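PDB 4GI5: quinone reductase from Klebsiella pneumoniae subsp. pneumoniae, which binds FAD in a flavodoxin-like fold and probably reduces quinones with electrons taken from NADH or NADPH. Local coordinates for residues V25-A30 and I117-L122; M170-A175 and P212-Y217. All coordinates share one frame; numbering follows the deposited sequence.

Contact 1: residues V25-A30 and I117-L122. With FAD (flavin-adenine dinucleotide), chain H.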
loop_
_atom_site.group_PDB
_atom_site.type_symbol
_atom_site.label_atom_id
_atom_site.label_comp_id
_atom_site.label_asym_id
_atom_site.label_seq_id
_atom_site.Cartn_x
_atom_site.Cartn_y
_atom_site.Cartn_z
ATOM N N VAL B 25 14.758 -13.679 15.383
ATOM C CA VAL B 25 14.254 -13.208 14.054
ATOM C C VAL B 25 12.764 -13.453 14.034
ATOM O O VAL B 25 12.299 -14.522 14.381
ATOM C CB VAL B 25 14.866 -13.934 12.877
ATOM C CG1 VAL B 25 14.273 -13.345 11.587
ATOM C CG2 VAL B 25 16.348 -13.716 12.846
ATOM N N LEU B 26 11.970 -12.412 13.670
ATOM C CA LEU B 26 10.517 -12.545 13.537
ATOM C C LEU B 26 10.208 -12.450 12.018
ATOM O O LEU B 26 10.637 -11.495 11.365
ATOM C CB LEU B 26 9.799 -11.443 14.249
ATOM C CG LEU B 26 8.312 -11.299 14.032
ATOM C CD1 LEU B 26 7.472 -12.544 14.335
ATOM C CD2 LEU B 26 7.765 -10.070 14.740
ATOM N N LEU B 27 9.520 -13.401 11.501
ATOM C CA LEU B 27 9.106 -13.433 10.063
ATOM C C LEU B 27 7.610 -13.221 9.987
ATOM O O LEU B 27 6.807 -13.993 10.545
ATOM C CB LEU B 27 9.468 -14.759 9.370
ATOM C CG LEU B 27 8.956 -14.923 7.907
ATOM C CD1 LEU B 27 9.686 -14.016 6.988
ATOM C CD2 LEU B 27 9.196 -16.341 7.433
ATOM N N ILE B 28 7.211 -12.098 9.386
ATOM C CA ILE B 28 5.788 -11.811 9.092
ATOM C C ILE B 28 5.578 -12.263 7.678
ATOM O O ILE B 28 6.235 -11.729 6.741
ATOM C CB ILE B 28 5.439 -10.307 9.284
ATOM C CG1 ILE B 28 5.891 -9.690 10.612
ATOM C CG2 ILE B 28 3.939 -10.174 9.127
ATOM C CD1 ILE B 28 5.313 -10.407 11.800
ATOM N N TYR B 29 4.649 -13.177 7.421
ATOM C CA TYR B 29 4.533 -13.905 6.139
ATOM C C TYR B 29 3.086 -13.869 5.672
ATOM O O TYR B 29 2.173 -14.193 6.408
ATOM C CB TYR B 29 4.994 -15.364 6.315
ATOM C CG TYR B 29 4.609 -16.324 5.232
ATOM C CD1 TYR B 29 5.320 -16.384 4.010
ATOM C CD2 TYR B 29 3.536 -17.177 5.375
ATOM C CE1 TYR B 29 4.932 -17.290 3.029
ATOM C CE2 TYR B 29 3.166 -18.071 4.378
ATOM C CZ TYR B 29 3.924 -18.123 3.211
ATOM O OH TYR B 29 3.497 -19.014 2.244
ATOM N N ALA B 30 2.859 -13.409 4.450
ATOM C CA ALA B 30 1.552 -13.281 3.837
ATOM C C ALA B 30 1.418 -13.995 2.519
ATOM O O ALA B 30 1.734 -13.464 1.485
ATOM C CB ALA B 30 1.222 -11.780 3.654
ATOM N N ILE B 117 11.497 -9.625 9.480
ATOM C CA ILE B 117 11.481 -9.801 8.063
ATOM C C ILE B 117 10.020 -9.898 7.603
ATOM O O ILE B 117 9.219 -10.571 8.241
ATOM C CB ILE B 117 12.214 -11.079 7.598
ATOM C CG1 ILE B 117 13.666 -10.993 8.007
ATOM C CG2 ILE B 117 12.071 -11.284 6.087
ATOM C CD1 ILE B 117 14.463 -12.269 7.820
ATOM N N PHE B 118 9.650 -9.111 6.589
ATOM C CA PHE B 118 8.305 -9.134 6.008
ATOM C C PHE B 118 8.415 -9.798 4.647
ATOM O O PHE B 118 9.093 -9.282 3.736
ATOM C CB PHE B 118 7.731 -7.711 5.820
ATOM C CG PHE B 118 7.575 -6.956 7.112
ATOM C CD1 PHE B 118 8.649 -6.394 7.775
ATOM C CD2 PHE B 118 6.322 -6.868 7.672
ATOM C CE1 PHE B 118 8.445 -5.693 8.983
ATOM C CE2 PHE B 118 6.141 -6.133 8.831
ATOM C CZ PHE B 118 7.163 -5.621 9.468
ATOM N N GLN B 119 7.687 -10.910 4.455
ATOM C CA GLN B 119 7.754 -11.644 3.246
ATOM C C GLN B 119 6.370 -11.741 2.600
ATOM O O GLN B 119 5.411 -12.131 3.245
ATOM C CB GLN B 119 8.232 -13.088 3.465
ATOM C CG GLN B 119 8.391 -13.839 2.223
ATOM C CD GLN B 119 8.590 -15.300 2.411
ATOM O OE1 GLN B 119 9.082 -15.743 3.439
ATOM N NE2 GLN B 119 8.224 -16.049 1.374
ATOM N N PHE B 120 6.316 -11.299 1.334
ATOM C CA PHE B 120 5.066 -11.220 0.592
ATOM C C PHE B 120 5.249 -11.161 -0.905
ATOM O O PHE B 120 6.241 -10.662 -1.395
ATOM C CB PHE B 120 4.227 -10.026 1.064
ATOM C CG PHE B 120 4.911 -8.696 0.931
ATOM C CD1 PHE B 120 5.717 -8.245 1.949
ATOM C CD2 PHE B 120 4.703 -7.868 -0.179
ATOM C CE1 PHE B 120 6.379 -7.049 1.854
ATOM C CE2 PHE B 120 5.279 -6.609 -0.246
ATOM C CZ PHE B 120 6.181 -6.222 0.749
ATOM N N PRO B 121 4.277 -11.705 -1.676
ATOM C CA PRO B 121 4.201 -11.381 -3.107
ATOM C C PRO B 121 3.763 -9.923 -3.257
ATOM O O PRO B 121 2.901 -9.452 -2.496
ATOM C CB PRO B 121 3.105 -12.329 -3.624
ATOM C CG PRO B 121 2.221 -12.471 -2.401
ATOM C CD PRO B 121 3.080 -12.429 -1.197
ATOM N N LEU B 122 4.317 -9.252 -4.236
ATOM C CA LEU B 122 3.855 -7.916 -4.614
ATOM C C LEU B 122 2.518 -8.030 -5.260
ATOM O O LEU B 122 2.372 -8.680 -6.318
ATOM C CB LEU B 122 4.934 -7.262 -5.519
ATOM C CG LEU B 122 4.734 -5.752 -5.646
ATOM C CD1 LEU B 122 4.949 -5.001 -4.356
ATOM C CD2 LEU B 122 5.699 -5.304 -6.704
HETATM P PA FAD H . 3.186 -19.232 -7.178
HETATM O O1A FAD H . 2.890 -20.081 -6.011
HETATM O O2A FAD H . 2.222 -18.840 -8.196
HETATM O O5B FAD H . 4.417 -19.896 -8.028
HETATM C C5B FAD H . 5.164 -19.245 -9.076
HETATM C C4B FAD H . 5.978 -20.273 -9.790
HETATM O O4B FAD H . 7.030 -20.668 -8.938
HETATM C C3B FAD H . 5.175 -21.466 -10.247
HETATM O O3B FAD H . 5.549 -21.671 -11.601
HETATM C C2B FAD H . 5.755 -22.518 -9.347
HETATM O O2B FAD H . 5.629 -23.865 -9.872
HETATM C C1B FAD H . 7.174 -22.144 -9.079
HETATM N N9A FAD H . 7.662 -22.783 -7.826
HETATM C C8A FAD H . 7.017 -23.001 -6.558
HETATM N N7A FAD H . 7.788 -23.641 -5.709
HETATM C C5A FAD H . 8.859 -23.929 -6.503
HETATM C C6A FAD H . 10.079 -24.720 -6.340
HETATM N N6A FAD H . 10.218 -25.175 -5.139
HETATM N N1A FAD H . 11.016 -24.834 -7.344
HETATM C C2A FAD H . 10.803 -24.239 -8.512
HETATM N N3A FAD H . 9.642 -23.514 -8.743
HETATM C C4A FAD H . 8.802 -23.382 -7.779
HETATM N N1 FAD H . 3.389 -8.555 -9.980
HETATM C C2 FAD H . 4.023 -7.367 -10.079
HETATM O O2 FAD H . 5.221 -7.271 -10.586
HETATM N N3 FAD H . 3.426 -6.197 -9.651
HETATM C C4 FAD H . 2.147 -6.164 -9.232
HETATM O O4 FAD H . 1.646 -5.130 -8.770
HETATM C C4X FAD H . 1.448 -7.419 -9.152
HETATM N N5 FAD H . 0.173 -7.454 -8.665
HETATM C C5X FAD H . -0.471 -8.707 -8.476
HETATM C C6 FAD H . -1.660 -8.761 -7.922
HETATM C C7 FAD H . -2.269 -9.977 -7.618
HETATM C C7M FAD H . -3.607 -10.018 -6.977
HETATM C C8 FAD H . -1.632 -11.180 -8.006
HETATM C C8M FAD H . -2.315 -12.496 -7.750
HETATM C C9 FAD H . -0.411 -11.150 -8.603
HETATM C C9A FAD H . 0.226 -9.897 -8.832
HETATM N N10 FAD H . 1.518 -9.819 -9.304
HETATM C C10 FAD H . 2.167 -8.603 -9.465
HETATM C "C1'" FAD H . 2.305 -11.022 -9.614
HETATM C "C2'" FAD H . 2.796 -11.544 -8.263
HETATM O "O2'" FAD H . 3.764 -10.737 -7.586
HETATM C "C3'" FAD H . 3.402 -12.977 -8.416
HETATM O "O3'" FAD H . 2.269 -13.776 -8.843
HETATM C "C4'" FAD H . 3.935 -13.578 -7.108
HETATM O "O4'" FAD H . 5.111 -12.922 -6.758
HETATM C "C5'" FAD H . 4.325 -15.063 -7.330
HETATM O "O5'" FAD H . 4.641 -15.617 -6.093
HETATM P P FAD H . 3.678 -16.836 -5.556
HETATM O O1P FAD H . 4.258 -17.299 -4.277
HETATM O O2P FAD H . 2.255 -16.499 -5.545
HETATM O O3P FAD H . 4.009 -17.881 -6.743
#
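I117 is hydrogen-bonded to both L26 and I28 in this parallel strand pair, which belongs to the central sheet of a flavodoxin-like fold. I117 N donates to L26 O, and I117 O accepts from I28 N; I28 O then accepts from Q119 N, each of these three N to O distances being 2.8 Å. The fourth bond, A30 N to Q119 O, is longer at 3.1 Å, where 25-30 leaves its strand. I117 thus bonds to the residues on either side of L27, and I28 to those on either side of F118, the parallel pattern that sets L27, I28 and Y29 beside I117, F118 and Q119. The segment axes are inclined at 24° and come within 4.7 Å, the usual modest twist of neighbouring strands.

One face carries L27, Y29, I117 and Q119, on the side of helix 37-51. There Q119 CG is anti to the backbone N (chi1 -176°) and the chain stays extended beyond it, which carries the amide alongside Y29. Its carbon CD reaches the edge of the ring at Y29 CD1 (3.8 Å), with the amide and ring planes 70° apart. Q119 NE2 is held by a hydrogen bond to N38 O, whereas OE1, buried here, has no hydrogen-bonding partner in the model. K42 makes a cation-pi contact with Y29. On the same face, L27 CD1 packs on I117 CG2 at 3.7 Å.

On the other face, I28 and F118 lie side by side, and M131 and W134 of helix 129-138 cover I28. The ring of F118 turns its CD2 and CE2 toward I28 CB and CG1. P121 CD rests 3.2 Å from A30 O. At the cofactor, the ribityl hydroxyl O2' of FAD donates to L122 O at 2.8 Å.

Contact 2: residues M170-A175 and P212-Y217. With FAD (flavin-adenine dinucleotide), chain H.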
loop_
_atom_site.group_PDB
_atom_site.type_symbol
_atom_site.label_atom_id
_atom_site.label_comp_id
_atom_site.label_asym_id
_atom_site.label_seq_id
_atom_site.Cartn_x
_atom_site.Cartn_y
_atom_site.Cartn_z
HETATM N N MSE B 170 13.754 -5.991 7.053
HETATM C CA MSE B 170 14.051 -6.206 5.628
HETATM C C MSE B 170 12.754 -6.765 4.984
HETATM O O MSE B 170 12.016 -7.516 5.643
HETATM C CB MSE B 170 15.072 -7.348 5.508
HETATM C CG MSE B 170 15.445 -7.500 4.089
HETATM SE SE MSE B 170 16.887 -8.943 3.982
HETATM C CE MSE B 170 15.911 -10.612 4.267
ATOM N N LEU B 171 12.509 -6.421 3.747
ATOM C CA LEU B 171 11.454 -7.031 2.979
ATOM C C LEU B 171 12.026 -8.146 2.090
ATOM O O LEU B 171 13.099 -7.999 1.498
ATOM C CB LEU B 171 10.903 -5.975 2.044
ATOM C CG LEU B 171 10.334 -4.628 2.625
ATOM C CD1 LEU B 171 9.719 -3.729 1.591
ATOM C CD2 LEU B 171 9.361 -4.904 3.720
ATOM N N ILE B 172 11.216 -9.180 1.871
ATOM C CA ILE B 172 11.454 -10.163 0.859
ATOM C C ILE B 172 10.236 -10.215 -0.006
ATOM O O ILE B 172 9.172 -10.529 0.434
ATOM C CB ILE B 172 11.701 -11.562 1.466
ATOM C CG1 ILE B 172 12.906 -11.599 2.373
ATOM C CG2 ILE B 172 11.870 -12.556 0.325
ATOM C CD1 ILE B 172 12.996 -12.940 3.148
ATOM N N VAL B 173 10.347 -9.761 -1.221
ATOM C CA VAL B 173 9.256 -9.550 -2.149
ATOM C C VAL B 173 9.457 -10.312 -3.440
ATOM O O VAL B 173 10.485 -10.288 -4.077
ATOM C CB VAL B 173 9.190 -8.057 -2.526
ATOM C CG1 VAL B 173 8.006 -7.772 -3.466
ATOM C CG2 VAL B 173 9.126 -7.248 -1.226
ATOM N N THR B 174 8.405 -10.979 -3.892
ATOM C CA THR B 174 8.376 -11.588 -5.191
ATOM C C THR B 174 7.436 -10.837 -6.115
ATOM O O THR B 174 6.325 -10.517 -5.695
ATOM C CB THR B 174 7.872 -13.088 -5.132
ATOM O OG1 THR B 174 6.652 -13.140 -4.399
ATOM C CG2 THR B 174 8.876 -14.035 -4.384
ATOM N N ALA B 175 7.857 -10.589 -7.335
ATOM C CA ALA B 175 7.100 -9.805 -8.295
ATOM C C ALA B 175 6.974 -10.546 -9.606
ATOM O O ALA B 175 7.930 -11.233 -10.070
ATOM C CB ALA B 175 7.782 -8.446 -8.496
ATOM N N PRO B 212 18.456 -3.088 2.683
ATOM C CA PRO B 212 17.990 -3.162 1.293
ATOM C C PRO B 212 17.105 -4.354 1.070
ATOM O O PRO B 212 17.363 -5.409 1.685
ATOM C CB PRO B 212 19.295 -3.307 0.473
ATOM C CG PRO B 212 20.299 -2.627 1.338
ATOM C CD PRO B 212 19.955 -3.031 2.740
ATOM N N PRO B 213 16.017 -4.179 0.348
ATOM C CA PRO B 213 15.085 -5.296 0.165
ATOM C C PRO B 213 15.665 -6.390 -0.712
ATOM O O PRO B 213 16.518 -6.085 -1.545
ATOM C CB PRO B 213 13.909 -4.615 -0.513
ATOM C CG PRO B 213 14.502 -3.461 -1.283
ATOM C CD PRO B 213 15.594 -2.994 -0.398
ATOM N N LEU B 214 15.149 -7.594 -0.554
ATOM C CA LEU B 214 15.441 -8.686 -1.457
ATOM C C LEU B 214 14.211 -8.862 -2.358
ATOM O O LEU B 214 13.132 -9.167 -1.851
ATOM C CB LEU B 214 15.624 -9.938 -0.633
ATOM C CG LEU B 214 15.859 -11.189 -1.463
ATOM C CD1 LEU B 214 17.039 -11.057 -2.415
ATOM C CD2 LEU B 214 16.071 -12.353 -0.531
ATOM N N VAL B 215 14.366 -8.488 -3.582
ATOM C CA VAL B 215 13.290 -8.555 -4.554
ATOM C C VAL B 215 13.620 -9.479 -5.726
ATOM O O VAL B 215 14.679 -9.359 -6.382
ATOM C CB VAL B 215 12.959 -7.158 -5.141
ATOM C CG1 VAL B 215 11.757 -7.197 -6.065
ATOM C CG2 VAL B 215 12.769 -6.184 -3.999
ATOM N N PHE B 216 12.722 -10.436 -5.935
ATOM C CA PHE B 216 12.790 -11.340 -7.040
ATOM C C PHE B 216 11.793 -10.964 -8.142
ATOM O O PHE B 216 10.626 -10.645 -7.884
ATOM C CB PHE B 216 12.490 -12.759 -6.586
ATOM C CG PHE B 216 13.441 -13.295 -5.550
ATOM C CD1 PHE B 216 14.851 -13.259 -5.746
ATOM C CD2 PHE B 216 12.997 -13.716 -4.341
ATOM C CE1 PHE B 216 15.723 -13.784 -4.806
ATOM C CE2 PHE B 216 13.925 -14.254 -3.389
ATOM C CZ PHE B 216 15.219 -14.297 -3.623
ATOM N N TYR B 217 12.240 -11.027 -9.417
ATOM C CA TYR B 217 11.419 -10.639 -10.545
ATOM C C TYR B 217 11.048 -11.812 -11.423
ATOM O O TYR B 217 11.689 -12.907 -11.332
ATOM C CB TYR B 217 12.170 -9.633 -11.367
ATOM C CG TYR B 217 12.461 -8.419 -10.581
ATOM C CD1 TYR B 217 11.500 -7.378 -10.405
ATOM C CD2 TYR B 217 13.731 -8.228 -10.004
ATOM C CE1 TYR B 217 11.855 -6.289 -9.690
ATOM C CE2 TYR B 217 14.019 -7.076 -9.293
ATOM C CZ TYR B 217 12.988 -6.122 -9.133
ATOM O OH TYR B 217 13.313 -4.968 -8.385
HETATM P PA FAD H . 3.186 -19.232 -7.178
HETATM O O1A FAD H . 2.890 -20.081 -6.011
HETATM O O2A FAD H . 2.222 -18.840 -8.196
HETATM O O5B FAD H . 4.417 -19.896 -8.028
HETATM C C5B FAD H . 5.164 -19.245 -9.076
HETATM C C4B FAD H . 5.978 -20.273 -9.790
HETATM O O4B FAD H . 7.030 -20.668 -8.938
HETATM C C3B FAD H . 5.175 -21.466 -10.247
HETATM O O3B FAD H . 5.549 -21.671 -11.601
HETATM C C2B FAD H . 5.755 -22.518 -9.347
HETATM O O2B FAD H . 5.629 -23.865 -9.872
HETATM C C1B FAD H . 7.174 -22.144 -9.079
HETATM N N9A FAD H . 7.662 -22.783 -7.826
HETATM C C8A FAD H . 7.017 -23.001 -6.558
HETATM N N7A FAD H . 7.788 -23.641 -5.709
HETATM C C5A FAD H . 8.859 -23.929 -6.503
HETATM C C6A FAD H . 10.079 -24.720 -6.340
HETATM N N6A FAD H . 10.218 -25.175 -5.139
HETATM N N1A FAD H . 11.016 -24.834 -7.344
HETATM C C2A FAD H . 10.803 -24.239 -8.512
HETATM N N3A FAD H . 9.642 -23.514 -8.743
HETATM C C4A FAD H . 8.802 -23.382 -7.779
HETATM N N1 FAD H . 3.389 -8.555 -9.980
HETATM C C2 FAD H . 4.023 -7.367 -10.079
HETATM O O2 FAD H . 5.221 -7.271 -10.586
HETATM N N3 FAD H . 3.426 -6.197 -9.651
HETATM C C4 FAD H . 2.147 -6.164 -9.232
HETATM O O4 FAD H . 1.646 -5.130 -8.770
HETATM C C4X FAD H . 1.448 -7.419 -9.152
HETATM N N5 FAD H . 0.173 -7.454 -8.665
HETATM C C5X FAD H . -0.471 -8.707 -8.476
HETATM C C6 FAD H . -1.660 -8.761 -7.922
HETATM C C7 FAD H . -2.269 -9.977 -7.618
HETATM C C7M FAD H . -3.607 -10.018 -6.977
HETATM C C8 FAD H . -1.632 -11.180 -8.006
HETATM C C8M FAD H . -2.315 -12.496 -7.750
HETATM C C9 FAD H . -0.411 -11.150 -8.603
HETATM C C9A FAD H . 0.226 -9.897 -8.832
HETATM N N10 FAD H . 1.518 -9.819 -9.304
HETATM C C10 FAD H . 2.167 -8.603 -9.465
HETATM C "C1'" FAD H . 2.305 -11.022 -9.614
HETATM C "C2'" FAD H . 2.796 -11.544 -8.263
HETATM O "O2'" FAD H . 3.764 -10.737 -7.586
HETATM C "C3'" FAD H . 3.402 -12.977 -8.416
HETATM O "O3'" FAD H . 2.269 -13.776 -8.843
HETATM C "C4'" FAD H . 3.935 -13.578 -7.108
HETATM O "O4'" FAD H . 5.111 -12.922 -6.758
HETATM C "C5'" FAD H . 4.325 -15.063 -7.330
HETATM O "O5'" FAD H . 4.641 -15.617 -6.093
HETATM P P FAD H . 3.678 -16.836 -5.556
HETATM O O1P FAD H . 4.258 -17.299 -4.277
HETATM O O2P FAD H . 2.255 -16.499 -5.545
HETATM O O3P FAD H . 4.009 -17.881 -6.743
#
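T174 and F216 meet across this parallel strand pair because the T174 torsion sends CG2 toward the F216 ring. With chi1 at 51°, T174 OG1 sits between its own backbone N and carbonyl carbon, and CG2 lies beside the N. The methyl reaches the ring edge near its plane, 4.1 Å from F216 CD2, while OG1 is left to face the cofactor. There it shares a hydrogen bond with FAD O4' at 2.8 Å, and T174 O takes a weak second bond from the same hydroxyl. N38 ND2 also bonds to OG1, so the threonine hydroxyl is held by two partners, the cofactor and N38.

Four main-chain bonds set the pairing: L214 N to L171 O, V173 N to L214 O and F216 N to V173 O, all 2.9 Å, then A175 N to F216 O. The last is the most bent of the four, its N-H angle 147°. A175 CB comes 3.5 Å from FAD O2, the carbonyl oxygen on the flavin's pyrimidine ring.

The segment axes are nearly parallel, 6° apart. I172, L214 and F216 lie against helix 224-239, touching L234 and Q230; L171 and P213 meet helix 196-204; and strand 115-121 flanks 170-175 on the side away from 212-217.

Overall arrangement
Contacts 1 and 2 belong to one five-stranded parallel sheet ordered 55-60, 24-29, 115-121, 168-174, 209-216, with their centres 10 Å apart. Contact 1 closes before contact 2 opens along the chain, and the two meet where strands 115-121 and 168-174 are neighbours: F118 O lies 2.8 Å from I172 N, and L122 N 2.8 Å from T174 O, both probable hydrogen bonds. I117 CG2 packs on I172 CD1 at 3.5 Å. The C-terminal ends of central strand 115-121 and its neighbour 168-174 therefore arrive together at one end of the sheet, the cofactor site in flavodoxin-like folds, where L122 and T174 grip different ribityl hydroxyls of the same FAD.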